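Lipoprotein (Clostridium difficile, PDB 4OTE) probably binds methionine as the membrane-attached solute-binding component of a transport system, and carries selenomethionine between its two lobes in this crystal. Local coordinates at residues Val137-Ile142 and Ile149-Leu154; Thr105-Asn110 and Pro160-Asp165; Pro25-Lys30 and Ile213-Asp218. All blocks are in the same frame, centred on the assembly; numbering follows the deposited sequence.

Contact 1: residues Val137-Ile142 and Ile149-Leu154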
loop_
_atom_site.group_PDB
_atom_site.type_symbol
_atom_site.label_atom_id
_atom_site.label_comp_id
_atom_site.label_asym_id
_atom_site.label_seq_id
_atom_site.Cartn_x
_atom_site.Cartn_y
_atom_site.Cartn_z
ATOM N N VAL A 137 -8.124 1.291 16.897
ATOM C CA VAL A 137 -9.574 1.284 17.069
ATOM C C VAL A 137 -10.223 0.263 16.142
ATOM O O VAL A 137 -9.675 -0.079 15.093
ATOM C CB VAL A 137 -10.198 2.680 16.833
ATOM C CG1 VAL A 137 -9.694 3.667 17.878
ATOM C CG2 VAL A 137 -9.919 3.197 15.426
ATOM N N SER A 138 -11.393 -0.218 16.552
ATOM C CA SER A 138 -12.184 -1.161 15.769
ATOM C C SER A 138 -13.638 -0.670 15.739
ATOM O O SER A 138 -13.988 0.254 16.479
ATOM C CB SER A 138 -12.094 -2.556 16.396
ATOM O OG SER A 138 -12.809 -2.618 17.622
ATOM N N PRO A 139 -14.488 -1.273 14.883
ATOM C CA PRO A 139 -15.906 -0.881 14.829
ATOM C C PRO A 139 -16.647 -0.966 16.177
ATOM O O PRO A 139 -17.649 -0.277 16.373
ATOM C CB PRO A 139 -16.505 -1.870 13.824
ATOM C CG PRO A 139 -15.363 -2.270 12.957
ATOM C CD PRO A 139 -14.156 -2.270 13.846
ATOM N N LYS A 140 -16.155 -1.809 17.087
ATOM C CA LYS A 140 -16.677 -1.884 18.452
ATOM C C LYS A 140 -16.487 -0.577 19.235
ATOM O O LYS A 140 -17.242 -0.296 20.166
ATOM C CB LYS A 140 -16.005 -3.033 19.211
ATOM N N ASP A 141 -15.491 0.218 18.848
ATOM C CA ASP A 141 -15.115 1.428 19.586
ATOM C C ASP A 141 -15.772 2.708 19.063
ATOM O O ASP A 141 -15.465 3.800 19.539
ATOM C CB ASP A 141 -13.593 1.595 19.553
ATOM C CG ASP A 141 -12.861 0.335 19.972
ATOM O OD1 ASP A 141 -13.280 -0.288 20.972
ATOM O OD2 ASP A 141 -11.875 -0.037 19.298
ATOM N N ILE A 142 -16.673 2.583 18.092
ATOM C CA ILE A 142 -17.347 3.749 17.523
ATOM C C ILE A 142 -18.295 4.361 18.549
ATOM O O ILE A 142 -19.226 3.701 19.013
ATOM C CB ILE A 142 -18.120 3.389 16.235
ATOM C CG1 ILE A 142 -17.133 3.029 15.115
ATOM C CG2 ILE A 142 -19.016 4.544 15.799
ATOM C CD1 ILE A 142 -17.769 2.349 13.922
ATOM N N ILE A 149 -23.733 3.339 9.810
ATOM C CA ILE A 149 -22.864 2.642 8.872
ATOM C C ILE A 149 -22.418 1.312 9.465
ATOM O O ILE A 149 -21.901 1.267 10.580
ATOM C CB ILE A 149 -21.610 3.480 8.531
ATOM C CG1 ILE A 149 -22.006 4.827 7.911
ATOM C CG2 ILE A 149 -20.679 2.711 7.597
ATOM C CD1 ILE A 149 -22.808 4.720 6.629
ATOM N N GLN A 150 -22.620 0.234 8.710
ATOM C CA GLN A 150 -22.177 -1.096 9.116
ATOM C C GLN A 150 -20.863 -1.406 8.410
ATOM O O GLN A 150 -20.644 -0.971 7.278
ATOM C CB GLN A 150 -23.226 -2.156 8.767
ATOM C CG GLN A 150 -24.663 -1.721 9.015
ATOM C CD GLN A 150 -25.655 -2.864 8.917
ATOM O OE1 GLN A 150 -25.385 -3.976 9.368
ATOM N NE2 GLN A 150 -26.818 -2.589 8.335
ATOM N N PHE A 151 -19.995 -2.159 9.079
ATOM C CA PHE A 151 -18.669 -2.457 8.555
ATOM C C PHE A 151 -18.490 -3.947 8.300
ATOM O O PHE A 151 -18.748 -4.770 9.177
ATOM C CB PHE A 151 -17.604 -1.942 9.518
ATOM C CG PHE A 151 -17.617 -0.452 9.671
ATOM C CD1 PHE A 151 -16.839 0.344 8.850
ATOM C CD2 PHE A 151 -18.435 0.157 10.613
ATOM C CE1 PHE A 151 -16.858 1.722 8.973
ATOM C CE2 PHE A 151 -18.459 1.536 10.744
ATOM C CZ PHE A 151 -17.668 2.320 9.921
ATOM N N LYS A 152 -18.053 -4.281 7.091
ATOM C CA LYS A 152 -17.830 -5.664 6.692
ATOM C C LYS A 152 -16.328 -5.925 6.659
ATOM O O LYS A 152 -15.631 -5.456 5.759
ATOM C CB LYS A 152 -18.460 -5.909 5.321
ATOM C CG LYS A 152 -18.518 -7.363 4.897
ATOM C CD LYS A 152 -19.376 -7.520 3.652
ATOM C CE LYS A 152 -19.523 -8.976 3.246
ATOM N NZ LYS A 152 -20.393 -9.117 2.048
ATOM N N GLU A 153 -15.832 -6.650 7.661
ATOM C CA GLU A 153 -14.399 -6.938 7.777
ATOM C C GLU A 153 -14.040 -8.164 6.940
ATOM O O GLU A 153 -14.551 -9.255 7.184
ATOM C CB GLU A 153 -14.003 -7.137 9.244
ATOM C CG GLU A 153 -14.034 -5.845 10.057
ATOM C CD GLU A 153 -13.979 -6.066 11.562
ATOM O OE1 GLU A 153 -14.577 -7.045 12.057
ATOM O OE2 GLU A 153 -13.349 -5.241 12.258
ATOM N N LEU A 154 -13.163 -7.969 5.954
ATOM C CA LEU A 154 -12.814 -9.012 4.986
ATOM C C LEU A 154 -11.308 -9.157 4.818
ATOM O O LEU A 154 -10.541 -8.266 5.194
ATOM C CB LEU A 154 -13.420 -8.678 3.620
ATOM C CG LEU A 154 -14.947 -8.634 3.528
ATOM C CD1 LEU A 154 -15.385 -7.988 2.219
ATOM C CD2 LEU A 154 -15.529 -10.033 3.666
#
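Phe151 receives Ile142 and Pro139 from the loop that leads into its own strand, inside the beta-alpha-beta crossover joining strand 105-109 to its parallel neighbour 150-154. Ile142 makes the tightest approach: its CD1 lies 3.4 Å from Phe151 CE2, meeting the ring obliquely. The chain of Ile142 is extended at chi2 (166°), which carries this methyl out toward the strand. Pro139 crosses at the root of the same side chain, its CG 4.1 Å from Phe151 CB. Two residues on, the carboxylate of Glu153 reaches the pyrrolidine ring from the opposite direction, with OE2 3.5 Å from Pro139 CD, at the more exposed margin of the contact. Ile149 CG2 packs over one face of the phenyl ring, toward its rim. Behind this shell stands helix 112-124, where Leu119 touches both Pro139 and Phe151, so that loop, strand and helix meet around one aromatic side chain. The loop is shaped by a short 3-10 turn, in which Asp141 N bonds to Ser138 O at 2.8 Å. Its aspartate folds back over the turn: Asp141 OD2 takes Ser138 N at 2.8 Å and, from the same face of the carboxylate, Ser138 OG at 3.2 Å.

Contact 2: residues Thr105-Asn110 and Pro160-Asp165; sequences TIAISN and PSSLPD
Ala107 and Ser162 form a thin packing contact between a strand and the connection that passes over it, in the five-stranded lobe of a periplasmic binding protein fold. Strands 150-154 and 168-171 flank strand 105-109 in the sheet, and the chain running from the first to the second must cross this intervening strand; residues 160-165 belong to that crossing. Only 77 Å² is buried, and the main touch is small against small: the methyl CB of Ala107 lies 3.7 Å from Ser162 OG. The hydroxyl is nevertheless engaged within its own loop, being hydrogen-bonded to Ile159 O. With chi1 at 78°, OG sits between the backbone N and the carbonyl carbon, which lets it reach back to Ile159 O while still lying against the alanine methyl. A second, looser approach lies at the start of the strand, where Thr105 OG1 is 4.2 Å from Asp165 O, too far for a hydrogen bond.

The loop has helical backbone angles from Pro160 to Pro164 but lacks regular helical bonding. Asp165 N bonds to Ser162 O at 2.8 Å, whereas Leu163 N reaches Pro160 O only weakly, at 3.4 Å. The CB of Leu163 points away from strand 105-109, but its end returns toward the sheet and packs on Ala169 and Ile171 of strand 168-171. Backbone bonds fix strand 105-109 on both edges: Ile106 pairs with Gln150 and Lys152, while Thr105 and Ala107 pair with Ala168. The strand order 150-154, 105-109, 168-171, 88-90, 187-190 is consistent with a type II binding-protein lobe. Within it, Ala107 faces the crossing loop, whereas Ile106 and Ile108 point through the other face of the sheet onto helix 112-124.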
loop_
_atom_site.group_PDB
_atom_site.type_symbol
_atom_site.label_atom_id
_atom_site.label_comp_id
_atom_site.label_asym_id
_atom_site.label_seq_id
_atom_site.Cartn_x
_atom_site.Cartn_y
_atom_site.Cartn_z
ATOM N N THR A 105 -23.247 -0.050 3.963
ATOM C CA THR A 105 -22.154 -0.904 4.403
ATOM C C THR A 105 -20.828 -0.472 3.780
ATOM O O THR A 105 -20.762 -0.194 2.579
ATOM C CB THR A 105 -22.428 -2.373 4.027
ATOM O OG1 THR A 105 -22.576 -2.483 2.606
ATOM C CG2 THR A 105 -23.699 -2.875 4.699
ATOM N N ILE A 106 -19.780 -0.414 4.600
ATOM C CA ILE A 106 -18.423 -0.168 4.113
ATOM C C ILE A 106 -17.566 -1.413 4.343
ATOM O O ILE A 106 -17.466 -1.904 5.470
ATOM C CB ILE A 106 -17.777 1.061 4.795
ATOM C CG1 ILE A 106 -18.571 2.330 4.456
ATOM C CG2 ILE A 106 -16.324 1.227 4.351
ATOM C CD1 ILE A 106 -18.047 3.591 5.110
ATOM N N ALA A 107 -16.962 -1.925 3.272
ATOM C CA ALA A 107 -16.021 -3.042 3.369
ATOM C C ALA A 107 -14.643 -2.526 3.771
ATOM O O ALA A 107 -14.149 -1.551 3.202
ATOM C CB ALA A 107 -15.939 -3.795 2.050
ATOM N N ILE A 108 -14.037 -3.191 4.754
ATOM C CA ILE A 108 -12.731 -2.809 5.296
ATOM C C ILE A 108 -11.868 -4.059 5.509
ATOM O O ILE A 108 -12.392 -5.149 5.747
ATOM C CB ILE A 108 -12.897 -2.052 6.636
ATOM C CG1 ILE A 108 -13.703 -0.769 6.430
ATOM C CG2 ILE A 108 -11.555 -1.693 7.252
ATOM C CD1 ILE A 108 -13.537 0.236 7.550
ATOM N N SER A 109 -10.550 -3.892 5.430
ATOM C CA SER A 109 -9.608 -4.977 5.672
ATOM C C SER A 109 -9.657 -5.442 7.127
ATOM O O SER A 109 -9.804 -4.633 8.041
ATOM C CB SER A 109 -8.185 -4.531 5.328
ATOM O OG SER A 109 -7.238 -5.521 5.692
ATOM N N ASN A 110 -9.519 -6.749 7.330
ATOM C CA ASN A 110 -9.433 -7.320 8.676
ATOM C C ASN A 110 -8.055 -7.151 9.334
ATOM O O ASN A 110 -7.845 -7.615 10.452
ATOM C CB ASN A 110 -9.858 -8.800 8.674
ATOM C CG ASN A 110 -9.066 -9.649 7.691
ATOM O OD1 ASN A 110 -7.957 -9.294 7.290
ATOM N ND2 ASN A 110 -9.640 -10.779 7.295
ATOM N N PRO A 160 -12.080 -6.062 -3.493
ATOM C CA PRO A 160 -12.496 -5.588 -4.817
ATOM C C PRO A 160 -13.787 -6.239 -5.338
ATOM O O PRO A 160 -14.661 -5.540 -5.854
ATOM C CB PRO A 160 -11.302 -5.945 -5.704
ATOM C CG PRO A 160 -10.137 -5.906 -4.777
ATOM C CD PRO A 160 -10.658 -6.454 -3.479
ATOM N N SER A 161 -13.920 -7.554 -5.177
ATOM C CA SER A 161 -15.116 -8.261 -5.652
ATOM C C SER A 161 -16.360 -8.025 -4.781
ATOM O O SER A 161 -17.449 -8.466 -5.139
ATOM C CB SER A 161 -14.846 -9.765 -5.764
ATOM O OG SER A 161 -14.767 -10.370 -4.485
ATOM N N SER A 162 -16.199 -7.340 -3.649
ATOM C CA SER A 162 -17.317 -7.035 -2.751
ATOM C C SER A 162 -18.087 -5.758 -3.127
ATOM O O SER A 162 -19.186 -5.517 -2.612
ATOM C CB SER A 162 -16.805 -6.904 -1.314
ATOM O OG SER A 162 -16.177 -5.648 -1.096
ATOM N N LEU A 163 -17.518 -4.946 -4.017
ATOM C CA LEU A 163 -18.083 -3.627 -4.336
ATOM C C LEU A 163 -19.534 -3.644 -4.832
ATOM O O LEU A 163 -20.296 -2.732 -4.517
ATOM C CB LEU A 163 -17.197 -2.878 -5.344
ATOM C CG LEU A 163 -15.992 -2.145 -4.752
ATOM C CD1 LEU A 163 -15.080 -1.650 -5.868
ATOM C CD2 LEU A 163 -16.427 -0.988 -3.862
ATOM N N PRO A 164 -19.919 -4.665 -5.617
ATOM C CA PRO A 164 -21.330 -4.761 -6.005
ATOM C C PRO A 164 -22.286 -5.049 -4.840
ATOM O O PRO A 164 -23.463 -4.716 -4.926
ATOM C CB PRO A 164 -21.339 -5.925 -7.006
ATOM C CG PRO A 164 -19.947 -5.989 -7.527
ATOM C CD PRO A 164 -19.088 -5.632 -6.353
ATOM N N ASP A 165 -21.780 -5.647 -3.762
ATOM C CA ASP A 165 -22.619 -6.070 -2.639
ATOM C C ASP A 165 -22.557 -5.129 -1.430
ATOM O O ASP A 165 -23.246 -5.361 -0.436
ATOM C CB ASP A 165 -22.216 -7.483 -2.203
ATOM C CG ASP A 165 -22.113 -8.448 -3.373
ATOM O OD1 ASP A 165 -22.983 -8.404 -4.266
ATOM O OD2 ASP A 165 -21.155 -9.249 -3.399
#

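Contact 3: residues Pro25-Lys30 and Ile213-Asp218; sequences PLIKEK and IKVLQD. With ZN (zinc ion), chain I.
Lys30 N is shared by two carbonyls of the preceding turn, bonding to Ile27 O at 3.0 Å and more weakly to Leu26 O. Both residues of the stronger bond, Lys30 and Ile27, also pack on residues 213-218. Val215 is their main partner on helix 211-220. Its CG1 is anti to the backbone N (chi1 160°) and lies 4.1 Å from Lys30 CB and equally far from Lys30 CG; the same methyl is 4.3 Å from Ile27 CG2. Lys30 and Val215 run alongside one another, pointing opposite ways, and the touch falls on the aliphatic base of the lysine. Deeper in, Ile27 CD1 meets Leu216 CD2 at 4.1 Å, and Leu216 continues onto Ile7 and Val9 of strand 6-12. Tyr32, which follows helix 24-29 in the chain, packs against both Ile27 and Val215.

Glu29 takes no part in this packing and holds a zinc ion with both carboxylate oxygens, OE1 at 2.4 Å and OE2 at 2.2 Å from the metal. Two waters also bind this zinc, to which residues 213-218 give no ligand, so the ion does not bridge the two helices. Bent at chi2 (-62°), Lys30 places NZ 6.1 Å from Asp218 OD2; this separation allows at most a long-range attraction, not a salt bridge. The chemistry between the segments is therefore that of hydrocarbon surfaces: methyl and methylene groups join the helices, while the lysine charge lies at the exposed edge and the zinc is held apart from the interface by Glu29 and waters.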
loop_
_atom_site.group_PDB
_atom_site.type_symbol
_atom_site.label_atom_id
_atom_site.label_comp_id
_atom_site.label_asym_id
_atom_site.label_seq_id
_atom_site.Cartn_x
_atom_site.Cartn_y
_atom_site.Cartn_z
ATOM N N PRO A 25 16.576 -1.072 -17.821
ATOM C CA PRO A 25 17.661 -0.517 -18.634
ATOM C C PRO A 25 18.606 0.380 -17.838
ATOM O O PRO A 25 19.810 0.380 -18.087
ATOM C CB PRO A 25 16.927 0.312 -19.698
ATOM C CG PRO A 25 15.525 -0.189 -19.702
ATOM C CD PRO A 25 15.255 -0.620 -18.294
ATOM N N LEU A 26 18.056 1.136 -16.890
ATOM C CA LEU A 26 18.859 2.016 -16.047
ATOM C C LEU A 26 19.723 1.195 -15.094
ATOM O O LEU A 26 20.867 1.557 -14.815
ATOM C CB LEU A 26 17.952 2.967 -15.260
ATOM C CG LEU A 26 18.604 4.175 -14.593
ATOM C CD1 LEU A 26 19.465 4.958 -15.573
ATOM C CD2 LEU A 26 17.532 5.078 -14.005
ATOM N N ILE A 27 19.179 0.082 -14.605
ATOM C CA ILE A 27 19.931 -0.816 -13.733
ATOM C C ILE A 27 21.049 -1.490 -14.530
ATOM O O ILE A 27 22.152 -1.681 -14.016
ATOM C CB ILE A 27 19.000 -1.842 -13.051
ATOM C CG1 ILE A 27 18.099 -1.111 -12.055
ATOM C CG2 ILE A 27 19.797 -2.920 -12.331
ATOM C CD1 ILE A 27 16.878 -1.888 -11.625
ATOM N N LYS A 28 20.763 -1.810 -15.790
ATOM C CA LYS A 28 21.758 -2.380 -16.697
ATOM C C LYS A 28 22.897 -1.391 -16.968
ATOM O O LYS A 28 24.044 -1.792 -17.142
ATOM C CB LYS A 28 21.094 -2.819 -18.005
ATOM C CG LYS A 28 21.902 -3.837 -18.799
ATOM N N GLU A 29 22.579 -0.099 -16.983
ATOM C CA GLU A 29 23.596 0.943 -17.116
ATOM C C GLU A 29 24.561 0.988 -15.931
ATOM O O GLU A 29 25.679 1.476 -16.071
ATOM C CB GLU A 29 22.947 2.313 -17.296
ATOM C CG GLU A 29 22.527 2.594 -18.723
ATOM C CD GLU A 29 21.887 3.957 -18.888
ATOM O OE1 GLU A 29 21.793 4.711 -17.894
ATOM O OE2 GLU A 29 21.478 4.286 -20.022
ATOM N N LYS A 30 24.121 0.488 -14.776
ATOM C CA LYS A 30 24.972 0.400 -13.588
ATOM C C LYS A 30 25.742 -0.924 -13.533
ATOM O O LYS A 30 26.431 -1.200 -12.547
ATOM C CB LYS A 30 24.146 0.547 -12.304
ATOM C CG LYS A 30 23.133 1.684 -12.301
ATOM C CD LYS A 30 23.781 3.045 -12.443
ATOM C CE LYS A 30 22.731 4.144 -12.451
ATOM N NZ LYS A 30 23.307 5.476 -12.790
ATOM N N ILE A 213 21.884 -2.976 -3.126
ATOM C CA ILE A 213 20.839 -2.172 -2.493
ATOM C C ILE A 213 21.051 -0.708 -2.859
ATOM O O ILE A 213 20.101 0.026 -3.139
ATOM C CB ILE A 213 20.843 -2.362 -0.960
ATOM C CG1 ILE A 213 20.473 -3.807 -0.604
ATOM C CG2 ILE A 213 19.893 -1.389 -0.272
ATOM C CD1 ILE A 213 19.135 -4.268 -1.145
ATOM N N LYS A 214 22.313 -0.305 -2.864
ATOM C CA LYS A 214 22.711 1.034 -3.265
ATOM C C LYS A 214 22.288 1.347 -4.703
ATOM O O LYS A 214 21.744 2.422 -4.974
ATOM C CB LYS A 214 24.222 1.154 -3.119
ATOM C CG LYS A 214 24.782 2.545 -3.275
ATOM C CD LYS A 214 26.263 2.528 -2.931
ATOM C CE LYS A 214 27.088 3.211 -4.002
ATOM N NZ LYS A 214 26.711 4.641 -4.144
ATOM N N VAL A 215 22.533 0.409 -5.617
ATOM C CA VAL A 215 22.132 0.573 -7.019
ATOM C C VAL A 215 20.613 0.706 -7.141
ATOM O O VAL A 215 20.120 1.560 -7.869
ATOM C CB VAL A 215 22.638 -0.594 -7.905
ATOM C CG1 VAL A 215 21.849 -0.700 -9.209
ATOM C CG2 VAL A 215 24.121 -0.424 -8.205
ATOM N N LEU A 216 19.884 -0.145 -6.428
ATOM C CA LEU A 216 18.421 -0.142 -6.478
ATOM C C LEU A 216 17.835 1.164 -5.967
ATOM O O LEU A 216 16.926 1.720 -6.582
ATOM C CB LEU A 216 17.845 -1.306 -5.668
ATOM C CG LEU A 216 17.868 -2.688 -6.322
ATOM C CD1 LEU A 216 17.382 -3.722 -5.317
ATOM C CD2 LEU A 216 17.010 -2.717 -7.579
ATOM N N GLN A 217 18.355 1.655 -4.846
ATOM C CA GLN A 217 17.836 2.887 -4.266
ATOM C C GLN A 217 18.248 4.117 -5.068
ATOM O O GLN A 217 17.543 5.124 -5.047
ATOM C CB GLN A 217 18.232 3.010 -2.796
ATOM C CG GLN A 217 17.548 1.962 -1.928
ATOM C CD GLN A 217 17.414 2.382 -0.483
ATOM O OE1 GLN A 217 16.316 2.673 -0.015
ATOM N NE2 GLN A 217 18.531 2.420 0.230
ATOM N N ASP A 218 19.365 4.026 -5.788
ATOM C CA ASP A 218 19.758 5.080 -6.724
ATOM C C ASP A 218 18.745 5.197 -7.858
ATOM O O ASP A 218 18.194 6.272 -8.088
ATOM C CB ASP A 218 21.163 4.830 -7.297
ATOM C CG ASP A 218 22.267 5.362 -6.399
ATOM O OD1 ASP A 218 21.950 6.017 -5.381
ATOM O OD2 ASP A 218 23.457 5.130 -6.718
HETATM ZN ZN ZN I . 20.626 6.193 -19.316
HETATM O O HOH W 1 21.177 7.568 -17.649
HETATM O O HOH W 2 18.647 5.315 -20.345
#

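In the fold
Following the chain from the N terminus, the first contact segment is 25-30, on helix 24-29; its partner in contact 3, segment 213-218 on helix 211-220, follows after 182 intervening residues. Contact 3 thus joins two helices of the first lobe, beside the seven-stranded sheet. The long loop it closes contains both other contacts, because the chain passes into the second lobe and returns. Contact 2 closes a loop of 49 residues there, and nested inside it contact 1 closes a short one of six. These two adjoin through neighbouring parallel strands: Leu154 O lies 2.8 Å from Asn110 N, a probable hydrogen bond. Contact 3 lies about 44 Å from contact 1 and 39 Å from contact 2, centre to centre.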